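Local coordinates for plantacyanin (Spinacia oleracea, PDB 1F56), which probably carries single electrons through one copper ion, as a basic blue cupredoxin of the phytocyanin family, at residues Trp7-Ala21 with Gly78-Lys91. Sequence-based numbering, arbitrary orientation.
Sequences WSFNVNGARGKSFRA and GHCGGGMKIAINAK. With CU1 (copper (I) ion), chain F; SO4 (sulfate ion), chain D; SO4 (sulfate ion), chain E.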
# COMPACT_ATOMS: atom_id res chain seq x y z
N TRP A 7 -8.59 -0.45 -1.14
CA TRP A 7 -7.75 0.73 -1.30
C TRP A 7 -8.56 1.99 -1.54
O TRP A 7 -8.98 2.28 -2.65
CB TRP A 7 -6.78 0.49 -2.47
CG TRP A 7 -5.60 1.40 -2.52
CD1 TRP A 7 -5.16 2.12 -3.60
CD2 TRP A 7 -4.66 1.66 -1.46
NE1 TRP A 7 -4.01 2.79 -3.30
CE2 TRP A 7 -3.67 2.53 -1.99
CE3 TRP A 7 -4.54 1.23 -0.13
CZ2 TRP A 7 -2.59 2.99 -1.23
CZ3 TRP A 7 -3.45 1.68 0.63
CH2 TRP A 7 -2.49 2.56 0.07
N SER A 8 -8.79 2.74 -0.47
CA SER A 8 -9.55 3.97 -0.55
C SER A 8 -9.06 4.93 0.54
O SER A 8 -8.18 4.58 1.32
CB SER A 8 -11.04 3.69 -0.34
OG SER A 8 -11.80 4.86 -0.59
N PHE A 9 -9.62 6.13 0.59
CA PHE A 9 -9.21 7.10 1.60
C PHE A 9 -9.31 6.44 2.97
O PHE A 9 -8.50 6.69 3.86
CB PHE A 9 -10.07 8.36 1.50
CG PHE A 9 -9.81 9.16 0.24
CD1 PHE A 9 -8.76 10.06 0.19
CD2 PHE A 9 -10.58 8.95 -0.90
CE1 PHE A 9 -8.47 10.75 -0.99
CE2 PHE A 9 -10.31 9.63 -2.08
CZ PHE A 9 -9.25 10.52 -2.13
N ASN A 10 -10.30 5.58 3.14
CA ASN A 10 -10.45 4.86 4.38
C ASN A 10 -10.06 3.42 4.03
O ASN A 10 -10.89 2.62 3.60
CB ASN A 10 -11.89 4.93 4.89
CG ASN A 10 -12.08 4.18 6.20
OD1 ASN A 10 -12.26 2.96 6.22
ND2 ASN A 10 -12.03 4.91 7.31
N VAL A 11 -8.77 3.11 4.18
CA VAL A 11 -8.26 1.78 3.84
C VAL A 11 -8.84 0.68 4.72
O VAL A 11 -8.90 0.83 5.94
CB VAL A 11 -6.74 1.72 3.98
CG1 VAL A 11 -6.25 0.35 3.53
CG2 VAL A 11 -6.09 2.82 3.15
N ASN A 12 -9.26 -0.43 4.11
CA ASN A 12 -9.79 -1.52 4.91
C ASN A 12 -9.10 -2.85 4.60
O ASN A 12 -8.58 -3.05 3.49
CB ASN A 12 -11.30 -1.66 4.72
CG ASN A 12 -11.67 -2.08 3.32
OD1 ASN A 12 -11.96 -1.24 2.46
ND2 ASN A 12 -11.65 -3.38 3.07
N GLY A 13 -9.09 -3.75 5.59
CA GLY A 13 -8.50 -5.07 5.43
C GLY A 13 -7.13 -5.25 6.04
O GLY A 13 -6.58 -6.36 6.01
N ALA A 14 -6.56 -4.19 6.60
CA ALA A 14 -5.22 -4.27 7.18
C ALA A 14 -5.16 -4.04 8.69
O ALA A 14 -4.27 -4.57 9.36
CB ALA A 14 -4.28 -3.30 6.47
N ARG A 15 -6.10 -3.26 9.21
CA ARG A 15 -6.14 -2.93 10.64
C ARG A 15 -6.36 -4.11 11.59
O ARG A 15 -7.33 -4.86 11.45
CB ARG A 15 -7.22 -1.87 10.90
CG ARG A 15 -7.01 -0.57 10.13
CD ARG A 15 -8.32 0.18 9.97
NE ARG A 15 -8.23 1.28 9.01
CZ ARG A 15 -7.63 2.44 9.25
NH1 ARG A 15 -7.08 2.68 10.43
NH2 ARG A 15 -7.60 3.37 8.30
N GLY A 16 -5.46 -4.25 12.55
CA GLY A 16 -5.58 -5.30 13.54
C GLY A 16 -5.43 -6.74 13.05
O GLY A 16 -5.78 -7.68 13.77
N LYS A 17 -4.93 -6.91 11.83
CA LYS A 17 -4.75 -8.25 11.28
C LYS A 17 -3.27 -8.59 11.14
O LYS A 17 -2.44 -7.71 10.94
CB LYS A 17 -5.50 -8.34 9.96
CG LYS A 17 -7.00 -8.14 10.16
CD LYS A 17 -7.80 -8.10 8.87
CE LYS A 17 -9.28 -7.92 9.18
NZ LYS A 17 -10.09 -7.75 7.94
N SER A 18 -2.96 -9.88 11.28
CA SER A 18 -1.58 -10.33 11.21
C SER A 18 -1.15 -10.79 9.82
O SER A 18 -1.87 -11.52 9.14
CB SER A 18 -1.36 -11.48 12.21
OG SER A 18 -2.03 -12.66 11.80
N PHE A 19 0.04 -10.35 9.42
CA PHE A 19 0.56 -10.71 8.11
C PHE A 19 1.90 -11.43 8.24
O PHE A 19 2.60 -11.31 9.25
CB PHE A 19 0.69 -9.47 7.23
CG PHE A 19 -0.62 -8.80 6.91
CD1 PHE A 19 -1.16 -7.84 7.77
CD2 PHE A 19 -1.33 -9.15 5.75
CE1 PHE A 19 -2.39 -7.22 7.47
CE2 PHE A 19 -2.56 -8.54 5.45
CZ PHE A 19 -3.08 -7.58 6.32
N ARG A 20 2.24 -12.19 7.20
CA ARG A 20 3.48 -12.96 7.17
C ARG A 20 4.24 -12.73 5.88
O ARG A 20 3.64 -12.43 4.84
CB ARG A 20 3.16 -14.45 7.29
CG ARG A 20 2.47 -14.82 8.61
CD ARG A 20 3.46 -14.77 9.74
NE ARG A 20 2.90 -15.26 11.00
CZ ARG A 20 2.36 -14.47 11.93
NH1 ARG A 20 1.88 -15.00 13.05
NH2 ARG A 20 2.30 -13.16 11.75
N ALA A 21 5.56 -12.86 5.94
CA ALA A 21 6.40 -12.69 4.76
C ALA A 21 5.87 -13.64 3.70
O ALA A 21 5.48 -14.74 4.02
CB ALA A 21 7.85 -13.03 5.11
N GLY A 78 -3.29 15.13 -2.29
CA GLY A 78 -4.29 15.05 -1.24
C GLY A 78 -4.65 13.65 -0.73
O GLY A 78 -5.23 13.51 0.34
N HIS A 79 -4.29 12.60 -1.46
CA HIS A 79 -4.68 11.26 -1.01
C HIS A 79 -3.89 10.69 0.16
O HIS A 79 -4.48 10.10 1.08
CB HIS A 79 -4.66 10.28 -2.18
CG HIS A 79 -5.68 10.58 -3.24
ND1 HIS A 79 -6.25 9.60 -4.02
CD2 HIS A 79 -6.20 11.75 -3.68
CE1 HIS A 79 -7.06 10.15 -4.90
NE2 HIS A 79 -7.05 11.46 -4.71
N CYS A 80 -2.57 10.83 0.15
CA CYS A 80 -1.78 10.31 1.27
C CYS A 80 -2.14 11.10 2.54
O CYS A 80 -2.35 10.53 3.61
CB CYS A 80 -0.30 10.43 0.94
SG CYS A 80 0.85 9.66 2.12
N GLY A 81 -2.22 12.42 2.41
CA GLY A 81 -2.58 13.25 3.56
C GLY A 81 -3.98 12.91 4.02
O GLY A 81 -4.32 13.09 5.19
N GLY A 82 -4.80 12.39 3.11
CA GLY A 82 -6.16 12.02 3.46
C GLY A 82 -6.25 10.65 4.10
O GLY A 82 -7.34 10.15 4.37
N GLY A 83 -5.09 10.03 4.33
CA GLY A 83 -5.07 8.72 4.96
C GLY A 83 -4.74 7.53 4.08
O GLY A 83 -4.70 6.39 4.56
N MET A 84 -4.51 7.75 2.80
CA MET A 84 -4.19 6.63 1.94
C MET A 84 -2.72 6.20 2.08
O MET A 84 -1.88 6.50 1.25
CB MET A 84 -4.53 6.93 0.49
CG MET A 84 -6.01 6.88 0.20
SD MET A 84 -6.38 6.78 -1.56
CE MET A 84 -6.41 4.96 -1.83
N LYS A 85 -2.44 5.50 3.17
CA LYS A 85 -1.09 5.00 3.41
C LYS A 85 -1.19 3.87 4.43
O LYS A 85 -2.06 3.92 5.32
CB LYS A 85 -0.20 6.12 3.98
CG LYS A 85 -0.72 6.62 5.33
CD LYS A 85 0.36 7.26 6.17
CE LYS A 85 0.73 8.65 5.71
NZ LYS A 85 1.71 9.26 6.66
N ILE A 86 -0.35 2.85 4.31
CA ILE A 86 -0.35 1.77 5.28
C ILE A 86 1.03 1.19 5.46
O ILE A 86 1.86 1.21 4.55
CB ILE A 86 -1.28 0.59 4.91
CG1 ILE A 86 -0.97 0.09 3.51
CG2 ILE A 86 -2.73 1.00 5.07
CD1 ILE A 86 -1.75 -1.18 3.14
N ALA A 87 1.27 0.70 6.67
CA ALA A 87 2.53 0.08 7.04
C ALA A 87 2.11 -1.31 7.53
O ALA A 87 1.32 -1.43 8.47
CB ALA A 87 3.20 0.86 8.15
N ILE A 88 2.63 -2.34 6.87
CA ILE A 88 2.33 -3.72 7.23
C ILE A 88 3.61 -4.37 7.74
O ILE A 88 4.66 -4.24 7.10
CB ILE A 88 1.85 -4.51 5.98
CG1 ILE A 88 0.61 -3.85 5.39
CG2 ILE A 88 1.60 -5.98 6.34
CD1 ILE A 88 -0.57 -3.83 6.32
N ASN A 89 3.54 -5.04 8.89
CA ASN A 89 4.70 -5.74 9.44
C ASN A 89 4.51 -7.20 9.06
O ASN A 89 3.64 -7.89 9.59
CB ASN A 89 4.76 -5.62 10.96
CG ASN A 89 5.99 -6.32 11.56
OD1 ASN A 89 6.06 -6.56 12.76
ND2 ASN A 89 6.95 -6.63 10.72
N ALA A 90 5.32 -7.68 8.11
CA ALA A 90 5.22 -9.07 7.68
C ALA A 90 6.25 -9.90 8.45
O ALA A 90 7.45 -9.75 8.24
CB ALA A 90 5.48 -9.16 6.18
N LYS A 91 5.76 -10.76 9.35
CA LYS A 91 6.61 -11.59 10.19
C LYS A 91 7.17 -12.81 9.44
O LYS A 91 8.23 -13.30 9.86
CB LYS A 91 5.83 -12.06 11.42
CG LYS A 91 5.03 -10.98 12.11
CD LYS A 91 5.90 -10.10 12.96
CE LYS A 91 6.26 -10.79 14.26
NZ LYS A 91 5.05 -11.05 15.08
OXT LYS A 91 6.54 -13.27 8.48
CU CU1 F . -5.61 7.68 -4.00
S SO4 D . -0.92 15.21 0.43
O1 SO4 D . 0.49 14.75 0.51
O2 SO4 D . -1.13 16.07 -0.75
O3 SO4 D . -1.80 14.03 0.31
O4 SO4 D . -1.23 15.98 1.64
S SO4 E . -11.12 -3.09 8.67
O1 SO4 E . -10.89 -3.72 9.99
O2 SO4 E . -10.01 -2.16 8.37
O3 SO4 E . -11.18 -4.14 7.63
O4 SO4 E . -12.39 -2.34 8.69
O HOH W 1 1.27 -8.60 10.83
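Met84 meets two aromatic rings of the loop 7-21, Trp7 and Phe9, while its SD binds copper at 2.7 Å. The chain bends at its last torsion (chi3 90°), which lays CE over the five-membered ring of Trp7, 3.5 Å from the centroid and almost on the ring normal; SD itself sits over the face of Phe9, 4.4 Å from the centroid of the Phe9 ring, a Met-aromatic contact. Phe9 in turn points its edge at the face of His79, whose ND1 holds the copper at 2.0 Å. Phe9 CZ lies above the centre of the imidazole, the planes inclined at 54°; His34 and Cys74 complete the metal site. Trp7 NE1 hydrogen-bonds Asn35 O; an alanine in place of the indole would probably leave Asn35 O without its mate and free the Met84 methyl to swing.

Along strand 85-90 the contact is apolar: Val11 CG1 touches Ile86 CG2, Ile88 CD1 reaches Ala14 CB, and Ile88 CG2 lies 3.6 Å from Phe19 CD1.

Polar bonds close the far end. Phe19 O accepts from Lys91 N (3.2 Å) and Arg20 NH2 on opposite faces of its carbonyl plane, and Ala21 N gives a nearly straight bond to the terminal OXT of Lys91 (2.8 Å). The loop thus ties down the C-terminus at one end of the cupredoxin barrel and, at the other, gives two copper ligands an apolar, aromatic second shell.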